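PDB 5TGF: uncharacterized protein from Bacteroides dorei DSM 17855, which is of unknown function but is probably a serine-type beta-lactamase-like or penicillin-binding-protein-like hydrolase, and also binds calcium. Local coordinates for residues A[210-215]-A[302-306]; A[56-62]-A[292-296]; A[217-221]-A[234-238]; A[66-71]-A[170-175]. One frame throughout, in Å; residues are numbered along the deposited sequence. Where two conformers were deposited one is given.

Interactions 1 and 2 set helices 207-218 and 60-74 on the sheet, while interactions 3 and 4 tie the same helices to the helical part of the chain. Interactions 1 and 2, with centres about 10 Å apart, reach neighbouring strands. Trp62 of interaction 2 ties into interaction 3, its CD1 lying 3.7 Å from Met237 CE, while Ile296 CD1 packs 3.6 Å from Ile217 CG2. Phe213 CE1 meets Ala66 CB at 3.6 Å, bridging interactions 1 and 4, whose centres are about 17 Å apart. Interaction 2 contains the probable active-site serine and lysine; interaction 4 borders residues that bind calcium in a crystal structure of this protein, though this chain holds no metal.

Interaction 1. Residues A[210-215]-A[302-306]; sequences YIRFLK and VYGFF
Phe305 and Tyr210 meet face to face across this helix-on-strand contact. Their ring centroids are 4.4 Å apart and the planes are tilted by 24°, with each ring displaced toward the rim of the other. The overlap begins at the root of the tyrosine, where Tyr210 CB sits 3.3 Å from Phe305 CE2; the two side chains cross at about a right angle. One strand position in each two faces the helix, and Tyr303 is the other aromatic that does so. Its CG lies between the backbone N and the carbonyl carbon (chi1 62°), a crowded position that lays the ring against the helix backbone. Lys215 CA stands over one face in a CH-pi contact, 4.0 Å from the ring centroid, and the aliphatic start of the lysine continues to the hydroxyl, with Lys215 CG 3.4 Å from Tyr303 OH. The segment axes run nearly antiparallel (156°) and approach to 8.5 Å; helix 207-218 packs on the middle strands of the antiparallel sheet in this beta-lactamase-like fold. Between Tyr303 and Phe305, Leu214 fills in: its CB is 3.8 Å from Tyr303 CD1, and its CD1 touches Gly304 O while also lying in the plane of the Tyr210 ring, at its edge. Ile211 adds CD1 at 4.1 Å from Phe305 CB. Farther out, Tyr210 OH is hydrogen-bonded to Ala59 O, which fixes the far end of the stacked ring. Pro294 of the adjacent strand and Trp62 of helix 60-74 also pack on Tyr210, and Tyr218 meets the ring of Tyr303.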
loop_
_atom_site.group_PDB
_atom_site.type_symbol
_atom_site.label_atom_id
_atom_site.label_comp_id
_atom_site.label_asym_id
_atom_site.label_seq_id
_atom_site.Cartn_x
_atom_site.Cartn_y
_atom_site.Cartn_z
ATOM N N TYR A 210 4.598 10.175 5.488
ATOM C CA TYR A 210 4.045 8.828 5.581
ATOM C C TYR A 210 4.012 8.328 7.037
ATOM O O TYR A 210 3.126 7.572 7.429
ATOM C CB TYR A 210 4.860 7.847 4.694
ATOM C CG TYR A 210 4.094 6.629 4.245
ATOM C CD1 TYR A 210 3.845 5.577 5.118
ATOM C CD2 TYR A 210 3.662 6.489 2.929
ATOM C CE1 TYR A 210 3.197 4.433 4.698
ATOM C CE2 TYR A 210 2.953 5.366 2.525
ATOM C CZ TYR A 210 2.721 4.349 3.406
ATOM O OH TYR A 210 1.991 3.253 3.018
ATOM N N ILE A 211 4.957 8.784 7.846
ATOM C CA ILE A 211 4.926 8.475 9.279
ATOM C C ILE A 211 3.634 9.011 9.931
ATOM O O ILE A 211 3.095 8.372 10.816
ATOM C CB ILE A 211 6.213 9.018 9.969
ATOM C CG1 ILE A 211 7.378 8.037 9.743
ATOM C CG2 ILE A 211 6.044 9.180 11.477
ATOM C CD1 ILE A 211 7.256 6.718 10.523
ATOM N N ARG A 212 3.161 10.187 9.511
ATOM C CA ARG A 212 1.879 10.711 10.027
ATOM C C ARG A 212 0.712 9.813 9.694
ATOM O O ARG A 212 -0.172 9.566 10.552
ATOM C CB ARG A 212 1.585 12.143 9.531
ATOM C CG ARG A 212 2.608 13.180 9.972
ATOM C CD ARG A 212 2.520 14.427 9.106
ATOM N NE ARG A 212 3.436 15.445 9.592
ATOM C CZ ARG A 212 3.111 16.396 10.452
ATOM N NH1 ARG A 212 1.873 16.524 10.871
ATOM N NH2 ARG A 212 4.030 17.234 10.870
ATOM N N PHE A 213 0.701 9.308 8.457
ATOM C CA PHE A 213 -0.285 8.338 8.014
ATOM C C PHE A 213 -0.285 7.056 8.866
ATOM O O PHE A 213 -1.341 6.611 9.301
ATOM C CB PHE A 213 -0.021 7.958 6.529
ATOM C CG PHE A 213 -0.901 6.849 6.032
ATOM C CD1 PHE A 213 -2.237 7.071 5.773
ATOM C CD2 PHE A 213 -0.414 5.545 5.921
ATOM C CE1 PHE A 213 -3.071 6.038 5.367
ATOM C CE2 PHE A 213 -1.242 4.494 5.510
ATOM C CZ PHE A 213 -2.580 4.742 5.235
ATOM N N LEU A 214 0.897 6.471 9.062
ATOM C CA LEU A 214 1.042 5.220 9.827
ATOM C C LEU A 214 0.611 5.391 11.313
ATOM O O LEU A 214 -0.075 4.530 11.869
ATOM C CB LEU A 214 2.478 4.713 9.752
ATOM C CG LEU A 214 2.902 4.033 8.440
ATOM C CD1 LEU A 214 4.394 3.765 8.472
ATOM C CD2 LEU A 214 2.107 2.770 8.174
ATOM N N LYS A 215 0.937 6.541 11.892
ATOM C CA LYS A 215 0.491 6.867 13.254
ATOM C C LYS A 215 -1.034 6.819 13.344
ATOM O O LYS A 215 -1.597 6.210 14.269
ATOM C CB LYS A 215 1.009 8.241 13.673
ATOM C CG LYS A 215 0.699 8.622 15.125
ATOM C CD LYS A 215 1.088 10.051 15.472
ATOM C CE LYS A 215 0.747 10.341 16.944
ATOM N NZ LYS A 215 1.065 11.740 17.328
ATOM N N VAL A 302 4.973 -1.295 17.330
ATOM C CA VAL A 302 5.840 -0.534 16.459
ATOM C C VAL A 302 5.114 -0.111 15.164
ATOM O O VAL A 302 4.328 -0.895 14.582
ATOM C CB VAL A 302 7.099 -1.366 16.100
ATOM C CG1 VAL A 302 7.762 -0.836 14.871
ATOM C CG2 VAL A 302 8.110 -1.376 17.249
ATOM N N TYR A 303 5.370 1.117 14.724
ATOM C CA TYR A 303 5.243 1.442 13.307
ATOM C C TYR A 303 6.532 2.079 12.783
ATOM O O TYR A 303 7.295 2.682 13.541
ATOM C CB TYR A 303 3.989 2.267 13.015
ATOM C CG TYR A 303 3.941 3.623 13.685
ATOM C CD1 TYR A 303 4.386 4.741 13.023
ATOM C CD2 TYR A 303 3.396 3.784 14.956
ATOM C CE1 TYR A 303 4.369 5.982 13.604
ATOM C CE2 TYR A 303 3.320 5.050 15.540
ATOM C CZ TYR A 303 3.830 6.139 14.846
ATOM O OH TYR A 303 3.835 7.405 15.368
ATOM N N GLY A 304 6.865 1.787 11.526
ATOM C CA GLY A 304 8.027 2.346 10.891
ATOM C C GLY A 304 7.907 2.521 9.384
ATOM O O GLY A 304 7.053 1.904 8.697
ATOM N N PHE A 305 8.874 3.229 8.835
ATOM C CA PHE A 305 8.888 3.450 7.394
ATOM C C PHE A 305 10.324 3.649 6.977
ATOM O O PHE A 305 11.033 4.495 7.551
ATOM C CB PHE A 305 8.035 4.653 7.032
ATOM C CG PHE A 305 7.945 4.923 5.546
ATOM C CD1 PHE A 305 7.738 3.877 4.648
ATOM C CD2 PHE A 305 7.893 6.219 5.069
ATOM C CE1 PHE A 305 7.564 4.105 3.295
ATOM C CE2 PHE A 305 7.739 6.465 3.718
ATOM C CZ PHE A 305 7.595 5.410 2.821
ATOM N N PHE A 306 10.773 2.855 6.009
ATOM C CA PHE A 306 12.019 3.132 5.284
ATOM C C PHE A 306 11.661 3.643 3.888
ATOM O O PHE A 306 10.912 2.970 3.116
ATOM C CB PHE A 306 12.869 1.858 5.183
ATOM C CG PHE A 306 14.055 1.966 4.273
ATOM C CD1 PHE A 306 15.209 2.663 4.667
ATOM C CD2 PHE A 306 14.073 1.317 3.053
ATOM C CE1 PHE A 306 16.327 2.706 3.835
ATOM C CE2 PHE A 306 15.165 1.379 2.223
ATOM C CZ PHE A 306 16.291 2.101 2.604
#

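Interaction 2. Residues A[56-62]-A[292-296]; sequences VASAGKW and AYPWI
With CG anti to the backbone N (chi1 -158°), Trp62 swings its indole off the helix toward Pro294 and Ile296, and the six-membered part of the ring system does the touching. Ile296 answers with CG1 anti to its carbonyl carbon and an extended outer branch (chi2 174°), a shape that brings CD1 to 4.0 Å from Trp62 CZ2, the two side chains lying crosswise. The strand backbone meets the indole at its edge: Pro294 O lies near the ring plane, 3.8 Å from Trp62 CZ3. In the turn leading into helix 60-74 small residues permit a close approach. Ala59 CB rests 4.2 Å from Pro294 CG and 4.0 Å from Ala292 CB, and the methyl of Ala292 also meets Val56 CB at 3.7 Å. A single water spans the backbones beside this apolar patch, accepting a bond from Ala292 N at 3.3 Å and giving a weak one to Val56 O. Ser58, in the same turn, and Lys61, in the first turn of the helix, send their side chains another way: Ser58 OG and Lys61 NZ are both hydrogen-bonded to Tyr147 OH, and Lys61 NZ also bonds to Gly200 O. The packing sets this turn against strand 293-297, while Ser58 and Lys61, with Tyr147 beside them, are consistent with the SxxK motif of serine beta-lactamases and penicillin-binding proteins, in which the serine is the nucleophile.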
loop_
_atom_site.group_PDB
_atom_site.type_symbol
_atom_site.label_atom_id
_atom_site.label_comp_id
_atom_site.label_asym_id
_atom_site.label_seq_id
_atom_site.Cartn_x
_atom_site.Cartn_y
_atom_site.Cartn_z
ATOM N N VAL A 56 7.127 6.284 -4.353
ATOM C CA VAL A 56 7.224 5.052 -3.513
ATOM C C VAL A 56 6.410 3.876 -4.044
ATOM O O VAL A 56 6.327 2.787 -3.409
ATOM C CB VAL A 56 6.800 5.322 -2.061
ATOM C CG1 VAL A 56 7.756 6.332 -1.433
ATOM C CG2 VAL A 56 5.365 5.790 -1.965
ATOM N N ALA A 57 5.838 4.056 -5.226
ATOM C CA ALA A 57 5.143 2.959 -5.916
ATOM C C ALA A 57 4.078 2.311 -5.040
ATOM O O ALA A 57 3.252 3.032 -4.485
ATOM C CB ALA A 57 6.169 1.966 -6.425
ATOM N N SER A 58 4.123 0.995 -4.827
ATOM C CA SER A 58 3.035 0.308 -4.130
ATOM C C SER A 58 2.908 0.648 -2.669
ATOM O O SER A 58 1.912 0.264 -2.064
ATOM C CB SER A 58 3.131 -1.193 -4.279
ATOM O OG SER A 58 2.989 -1.526 -5.638
ATOM N N ALA A 59 3.855 1.384 -2.091
ATOM C CA ALA A 59 3.615 1.903 -0.744
ATOM C C ALA A 59 2.358 2.757 -0.675
ATOM O O ALA A 59 1.712 2.836 0.378
ATOM C CB ALA A 59 4.834 2.623 -0.185
ATOM N N GLY A 60 1.969 3.342 -1.806
ATOM C CA GLY A 60 0.719 4.091 -1.888
ATOM C C GLY A 60 -0.580 3.303 -1.872
ATOM O O GLY A 60 -1.631 3.904 -1.644
ATOM N N LYS A 61 -0.544 1.975 -2.064
ATOM C CA LYS A 61 -1.785 1.187 -2.046
ATOM C C LYS A 61 -2.479 1.310 -0.691
ATOM O O LYS A 61 -3.696 1.408 -0.630
ATOM C CB LYS A 61 -1.546 -0.282 -2.412
ATOM C CG LYS A 61 -1.314 -0.531 -3.889
ATOM C CD LYS A 61 -1.185 -2.026 -4.211
ATOM C CE LYS A 61 -1.081 -2.310 -5.703
ATOM N NZ LYS A 61 0.195 -1.898 -6.339
ATOM N N TRP A 62 -1.687 1.317 0.372
ATOM C CA TRP A 62 -2.205 1.438 1.741
ATOM C C TRP A 62 -2.923 2.766 1.909
ATOM O O TRP A 62 -4.014 2.829 2.442
ATOM C CB TRP A 62 -1.062 1.310 2.743
ATOM C CG TRP A 62 -1.465 0.906 4.152
ATOM C CD1 TRP A 62 -2.742 0.879 4.718
ATOM C CD2 TRP A 62 -0.577 0.439 5.158
ATOM N NE1 TRP A 62 -2.675 0.391 6.005
ATOM C CE2 TRP A 62 -1.361 0.141 6.309
ATOM C CE3 TRP A 62 0.799 0.243 5.196
ATOM C CZ2 TRP A 62 -0.796 -0.346 7.485
ATOM C CZ3 TRP A 62 1.356 -0.285 6.337
ATOM C CH2 TRP A 62 0.548 -0.588 7.476
ATOM N N ALA A 292 10.706 1.190 -0.832
ATOM C CA ALA A 292 9.887 1.776 0.218
ATOM C C ALA A 292 9.191 0.646 1.007
ATOM O O ALA A 292 8.577 -0.264 0.404
ATOM C CB ALA A 292 8.844 2.720 -0.372
ATOM N N TYR A 293 9.299 0.693 2.321
ATOM C CA TYR A 293 8.742 -0.354 3.194
ATOM C C TYR A 293 8.130 0.285 4.441
ATOM O O TYR A 293 8.860 0.600 5.407
ATOM C CB TYR A 293 9.818 -1.319 3.608
ATOM C CG TYR A 293 9.283 -2.477 4.439
ATOM C CD1 TYR A 293 8.523 -3.494 3.853
ATOM C CD2 TYR A 293 9.607 -2.597 5.768
ATOM C CE1 TYR A 293 8.042 -4.554 4.613
ATOM C CE2 TYR A 293 9.142 -3.641 6.531
ATOM C CZ TYR A 293 8.365 -4.627 5.947
ATOM O OH TYR A 293 7.890 -5.656 6.751
ATOM N N PRO A 294 6.815 0.446 4.438
ATOM C CA PRO A 294 6.088 0.800 5.617
ATOM C C PRO A 294 5.507 -0.421 6.333
ATOM O O PRO A 294 4.988 -1.337 5.684
ATOM C CB PRO A 294 4.980 1.680 5.056
ATOM C CG PRO A 294 4.671 1.063 3.708
ATOM C CD PRO A 294 5.923 0.365 3.260
ATOM N N TRP A 295 5.533 -0.425 7.659
ATOM C CA TRP A 295 4.908 -1.517 8.382
ATOM C C TRP A 295 4.395 -1.139 9.747
ATOM O O TRP A 295 4.858 -0.154 10.367
ATOM C CB TRP A 295 5.865 -2.691 8.498
ATOM C CG TRP A 295 6.846 -2.605 9.623
ATOM C CD1 TRP A 295 6.807 -3.323 10.786
ATOM C CD2 TRP A 295 8.068 -1.855 9.659
ATOM N NE1 TRP A 295 7.881 -2.983 11.587
ATOM C CE2 TRP A 295 8.704 -2.142 10.897
ATOM C CE3 TRP A 295 8.701 -0.976 8.763
ATOM C CZ2 TRP A 295 9.922 -1.537 11.290
ATOM C CZ3 TRP A 295 9.910 -0.372 9.147
ATOM C CH2 TRP A 295 10.521 -0.687 10.391
ATOM N N ILE A 296 3.503 -1.984 10.240
ATOM C CA ILE A 296 3.075 -1.952 11.628
ATOM C C ILE A 296 3.234 -3.373 12.176
ATOM O O ILE A 296 2.842 -4.355 11.515
ATOM C CB ILE A 296 1.621 -1.519 11.732
ATOM C CG1 ILE A 296 1.465 -0.043 11.361
ATOM C CG2 ILE A 296 1.057 -1.796 13.108
ATOM C CD1 ILE A 296 0.010 0.386 11.320
HETATM O O HOH W 1 9.124 1.532 -3.685
#

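Interaction 3. Residues A[217-221]-A[234-238]; sequences IYHNG and VQTMQ
Ile217 and Gln238 lie alongside one another, pointing opposite ways, which leaves the amide of Gln238 beside the isoleucine: NE2 lies 3.7 Å from Ile217 CG2. Because the glutamine chain is extended beyond CG (chi2 179°), its amide also reaches a water that bridges the segments. That water accepts from Gln238 NE2 at 2.9 Å and donates to Ile217 O at 2.6 Å, while Gln238 OE1 turns to Lys298 NZ. Val234 stands across from the end of the other helix with its two methyls divided between different targets. Its CG1, anti to the backbone N (chi1 -177°), looks onto Ile217 O at 4.0 Å, whereas CG2 packs on the backbone, 3.8 Å from Gly221 N. Deeper in, the CE methyl of Met237, present as selenomethionine, approaches Ile217 CD1 at 4.3 Å and packs on Trp62 and Ala66 of helix 60-74. At the more open side the Asn220 and Gln235 side chains run perpendicular; their facing amide oxygens are both acceptors and form no bond, and the placing of Asn220, modelled in two conformers, is uncertain. The turn that presents these groups is held by two backbone bonds, Asn220 N to Ile217 O and Gly221 N back into the last turn of the helix. Asn220 takes a positive phi of 56° as the C-prime residue of the Schellman motif that ends helix 207-218, and helix 231-238 packs against that terminus.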
loop_
_atom_site.group_PDB
_atom_site.type_symbol
_atom_site.label_atom_id
_atom_site.label_comp_id
_atom_site.label_asym_id
_atom_site.label_seq_id
_atom_site.Cartn_x
_atom_site.Cartn_y
_atom_site.Cartn_z
ATOM N N ILE A 217 -3.084 5.143 11.353
ATOM C CA ILE A 217 -3.524 3.770 11.230
ATOM C C ILE A 217 -3.279 3.002 12.532
ATOM O O ILE A 217 -4.117 2.185 12.942
ATOM C CB ILE A 217 -2.792 3.060 10.036
ATOM C CG1 ILE A 217 -3.229 3.689 8.713
ATOM C CG2 ILE A 217 -3.103 1.590 9.982
ATOM C CD1 ILE A 217 -4.676 3.454 8.321
ATOM N N TYR A 218 -2.113 3.216 13.122
ATOM C CA TYR A 218 -1.709 2.549 14.363
ATOM C C TYR A 218 -2.690 2.852 15.505
ATOM O O TYR A 218 -2.911 2.011 16.374
ATOM C CB TYR A 218 -0.292 2.965 14.776
ATOM C CG TYR A 218 0.172 2.221 16.024
ATOM C CD1 TYR A 218 0.664 0.926 15.929
ATOM C CD2 TYR A 218 0.113 2.811 17.292
ATOM C CE1 TYR A 218 1.049 0.207 17.057
ATOM C CE2 TYR A 218 0.537 2.114 18.423
ATOM C CZ TYR A 218 0.989 0.799 18.281
ATOM O OH TYR A 218 1.436 0.063 19.347
ATOM N N HIS A 219 -3.248 4.048 15.514
ATOM C CA HIS A 219 -4.270 4.416 16.479
ATOM C C HIS A 219 -5.705 4.172 15.985
ATOM O O HIS A 219 -6.660 4.859 16.405
ATOM C CB HIS A 219 -4.048 5.857 16.909
ATOM C CG HIS A 219 -2.789 6.053 17.689
ATOM N ND1 HIS A 219 -2.628 5.570 18.966
ATOM C CD2 HIS A 219 -1.617 6.640 17.361
ATOM C CE1 HIS A 219 -1.416 5.862 19.398
ATOM N NE2 HIS A 219 -0.783 6.516 18.446
ATOM N N ASN A 220 -5.873 3.153 15.130
ATOM C CA ASN A 220 -7.201 2.701 14.728
ATOM C C ASN A 220 -8.021 3.846 14.127
ATOM O O ASN A 220 -9.237 3.916 14.310
ATOM C CB ASN A 220 -7.928 2.070 15.927
ATOM C CG ASN A 220 -8.844 0.928 15.526
ATOM O OD1 ASN A 220 -8.586 0.203 14.566
ATOM N ND2 ASN A 220 -9.901 0.735 16.291
ATOM N N GLY A 221 -7.337 4.740 13.413
ATOM C CA GLY A 221 -7.998 5.795 12.657
ATOM C C GLY A 221 -8.151 7.125 13.358
ATOM O O GLY A 221 -8.660 8.071 12.750
ATOM N N VAL A 234 -10.727 0.684 9.653
ATOM C CA VAL A 234 -9.344 0.228 9.812
ATOM C C VAL A 234 -9.284 -1.294 10.019
ATOM O O VAL A 234 -8.417 -1.980 9.424
ATOM C CB VAL A 234 -8.598 0.976 10.936
ATOM C CG1 VAL A 234 -7.160 0.499 11.001
ATOM C CG2 VAL A 234 -8.640 2.486 10.714
ATOM N N GLN A 235 -10.188 -1.836 10.847
ATOM C CA GLN A 235 -10.233 -3.276 11.069
ATOM C C GLN A 235 -10.525 -4.060 9.782
ATOM O O GLN A 235 -9.856 -5.065 9.482
ATOM C CB GLN A 235 -11.225 -3.646 12.167
ATOM C CG GLN A 235 -10.748 -3.255 13.555
ATOM C CD GLN A 235 -9.382 -3.856 13.895
ATOM O OE1 GLN A 235 -8.373 -3.141 13.975
ATOM N NE2 GLN A 235 -9.335 -5.182 14.040
ATOM N N THR A 236 -11.462 -3.561 8.994
ATOM C CA THR A 236 -11.823 -4.193 7.713
ATOM C C THR A 236 -10.638 -4.125 6.723
ATOM O O THR A 236 -10.382 -5.096 6.020
ATOM C CB THR A 236 -13.073 -3.535 7.102
ATOM O OG1 THR A 236 -14.205 -3.817 7.959
ATOM C CG2 THR A 236 -13.366 -4.077 5.692
HETATM N N MSE A 237 -9.899 -3.014 6.719
HETATM C CA MSE A 237 -8.724 -2.895 5.857
HETATM C C MSE A 237 -7.673 -3.944 6.191
HETATM O O MSE A 237 -6.859 -4.319 5.331
HETATM C CB MSE A 237 -8.121 -1.483 5.981
HETATM C CG MSE A 237 -8.940 -0.349 5.324
HETATM SE SE MSE A 237 -8.204 1.382 5.941
HETATM C CE MSE A 237 -6.457 1.305 4.989
ATOM N N GLN A 238 -7.600 -4.312 7.463
ATOM C CA GLN A 238 -6.613 -5.277 7.990
ATOM C C GLN A 238 -7.089 -6.720 8.039
ATOM O O GLN A 238 -6.301 -7.613 8.389
ATOM C CB GLN A 238 -6.145 -4.805 9.377
ATOM C CG GLN A 238 -5.463 -3.458 9.330
ATOM C CD GLN A 238 -4.998 -2.943 10.685
ATOM O OE1 GLN A 238 -5.076 -3.650 11.699
ATOM N NE2 GLN A 238 -4.414 -1.751 10.690
HETATM O O HOH W 2 -3.685 -0.401 13.159
#

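Interaction 4. Residues A[66-71]-A[170-175]; sequences AVIGAV and LFQELI
Val67 wedges between Leu170, Phe171 and Ile175 of the facing helix. From CB its side chain forks. The CG1 branch, anti to the backbone N (chi1 175°), runs toward the start of the 170-175 segment and meets Leu170 CB at 4.1 Å. The CG2 branch takes the other direction and touches Phe171 CD1 at 3.6 Å, the valine set square to the phenylalanine side chain; the same methyl also lies 3.8 Å from Ile175 CG1. Ile175 reaches further, its CD1 coming to 3.9 Å from Ala66 O. One turn along, Leu174 puts CD1 between two neighbours, 3.9 Å from Ala70 CB and 3.8 Å from Val71 CG2. All the touching residues are buried, and their side chains are apolar. Around them, Phe186 meets the Phe171 ring edge to face, and Met163 of helix 150-163 packs on Val71 and Leu170. Helix 167-179 widens into a pi-type turn at 172-175. The segment axes pass 9.5 Å apart at 68°, a steep helix-helix crossing within the helical part of the beta-lactamase-like fold, beside Val72, Thr75 and Leu77, which bind calcium in a crystal structure of this protein but hold no metal in this chain.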
loop_
_atom_site.group_PDB
_atom_site.type_symbol
_atom_site.label_atom_id
_atom_site.label_comp_id
_atom_site.label_asym_id
_atom_site.label_seq_id
_atom_site.Cartn_x
_atom_site.Cartn_y
_atom_site.Cartn_z
ATOM N N ALA A 66 -7.005 3.767 2.254
ATOM C CA ALA A 66 -7.478 4.692 3.314
ATOM C C ALA A 66 -8.342 5.856 2.771
ATOM O O ALA A 66 -9.326 6.236 3.415
ATOM C CB ALA A 66 -6.318 5.226 4.113
ATOM N N VAL A 67 -8.022 6.386 1.586
ATOM C CA VAL A 67 -8.845 7.437 0.990
ATOM C C VAL A 67 -10.251 6.868 0.691
ATOM O O VAL A 67 -11.274 7.470 1.033
ATOM C CB VAL A 67 -8.211 7.997 -0.293
ATOM C CG1 VAL A 67 -9.133 9.001 -0.972
ATOM C CG2 VAL A 67 -6.872 8.651 -0.002
ATOM N N ILE A 68 -10.291 5.680 0.092
ATOM C CA ILE A 68 -11.543 5.013 -0.208
ATOM C C ILE A 68 -12.316 4.660 1.084
ATOM O O ILE A 68 -13.532 4.862 1.150
ATOM C CB ILE A 68 -11.334 3.765 -1.098
ATOM C CG1 ILE A 68 -10.684 4.166 -2.426
ATOM C CG2 ILE A 68 -12.643 2.978 -1.278
ATOM C CD1 ILE A 68 -10.232 2.983 -3.254
ATOM N N GLY A 69 -11.612 4.193 2.107
ATOM C CA GLY A 69 -12.237 3.987 3.405
ATOM C C GLY A 69 -12.878 5.267 3.986
ATOM O O GLY A 69 -13.935 5.208 4.634
ATOM N N ALA A 70 -12.260 6.409 3.795
ATOM C CA ALA A 70 -12.843 7.673 4.288
ATOM C C ALA A 70 -14.136 8.053 3.517
ATOM O O ALA A 70 -15.083 8.629 4.080
ATOM C CB ALA A 70 -11.821 8.786 4.241
ATOM N N VAL A 71 -14.201 7.656 2.259
ATOM C CA VAL A 71 -15.401 7.829 1.462
ATOM C C VAL A 71 -16.483 6.856 1.903
ATOM O O VAL A 71 -17.656 7.237 2.058
ATOM C CB VAL A 71 -15.080 7.679 -0.054
ATOM C CG1 VAL A 71 -16.340 7.699 -0.893
ATOM C CG2 VAL A 71 -14.118 8.771 -0.482
ATOM N N LEU A 170 -9.598 14.392 -3.307
ATOM C CA LEU A 170 -10.093 13.622 -2.172
ATOM C C LEU A 170 -8.998 13.217 -1.198
ATOM O O LEU A 170 -9.164 13.296 0.017
ATOM C CB LEU A 170 -10.859 12.384 -2.629
ATOM C CG LEU A 170 -12.247 12.638 -3.210
ATOM C CD1 LEU A 170 -12.737 11.333 -3.788
ATOM C CD2 LEU A 170 -13.202 13.161 -2.108
ATOM N N PHE A 171 -7.863 12.778 -1.726
ATOM C CA PHE A 171 -6.748 12.427 -0.871
ATOM C C PHE A 171 -6.334 13.616 -0.016
ATOM O O PHE A 171 -6.060 13.452 1.167
ATOM C CB PHE A 171 -5.557 11.969 -1.713
ATOM C CG PHE A 171 -4.275 11.843 -0.936
ATOM C CD1 PHE A 171 -4.208 11.087 0.226
ATOM C CD2 PHE A 171 -3.121 12.452 -1.402
ATOM C CE1 PHE A 171 -3.014 11.002 0.942
ATOM C CE2 PHE A 171 -1.956 12.383 -0.690
ATOM C CZ PHE A 171 -1.898 11.622 0.477
ATOM N N GLN A 172 -6.250 14.799 -0.622
ATOM C CA GLN A 172 -5.818 15.982 0.108
ATOM C C GLN A 172 -6.891 16.363 1.143
ATOM O O GLN A 172 -6.562 16.670 2.260
ATOM C CB GLN A 172 -5.546 17.160 -0.835
ATOM C CG GLN A 172 -4.430 16.913 -1.877
ATOM C CD GLN A 172 -3.061 16.644 -1.257
ATOM O OE1 GLN A 172 -2.749 17.095 -0.145
ATOM N NE2 GLN A 172 -2.200 15.984 -2.025
ATOM N N GLU A 173 -8.153 16.306 0.764
ATOM C CA GLU A 173 -9.227 16.735 1.674
ATOM C C GLU A 173 -9.370 15.783 2.881
ATOM O O GLU A 173 -9.409 16.234 4.032
ATOM C CB GLU A 173 -10.544 16.876 0.927
ATOM C CG GLU A 173 -11.721 17.217 1.839
ATOM C CD GLU A 173 -13.080 17.020 1.180
ATOM O OE1 GLU A 173 -13.143 16.811 -0.058
ATOM O OE2 GLU A 173 -14.102 17.070 1.915
ATOM N N LEU A 174 -9.377 14.482 2.618
ATOM C CA LEU A 174 -9.781 13.473 3.602
ATOM C C LEU A 174 -8.638 12.838 4.411
ATOM O O LEU A 174 -8.871 12.319 5.497
ATOM C CB LEU A 174 -10.549 12.354 2.887
ATOM C CG LEU A 174 -11.846 12.751 2.203
ATOM C CD1 LEU A 174 -12.498 11.543 1.572
ATOM C CD2 LEU A 174 -12.808 13.414 3.185
ATOM N N ILE A 175 -7.422 12.833 3.861
ATOM C CA ILE A 175 -6.303 12.227 4.542
ATOM C C ILE A 175 -5.135 13.198 4.755
ATOM O O ILE A 175 -4.642 13.345 5.882
ATOM C CB ILE A 175 -5.824 10.954 3.803
ATOM C CG1 ILE A 175 -6.963 9.919 3.624
ATOM C CG2 ILE A 175 -4.598 10.351 4.474
ATOM C CD1 ILE A 175 -7.485 9.278 4.894
#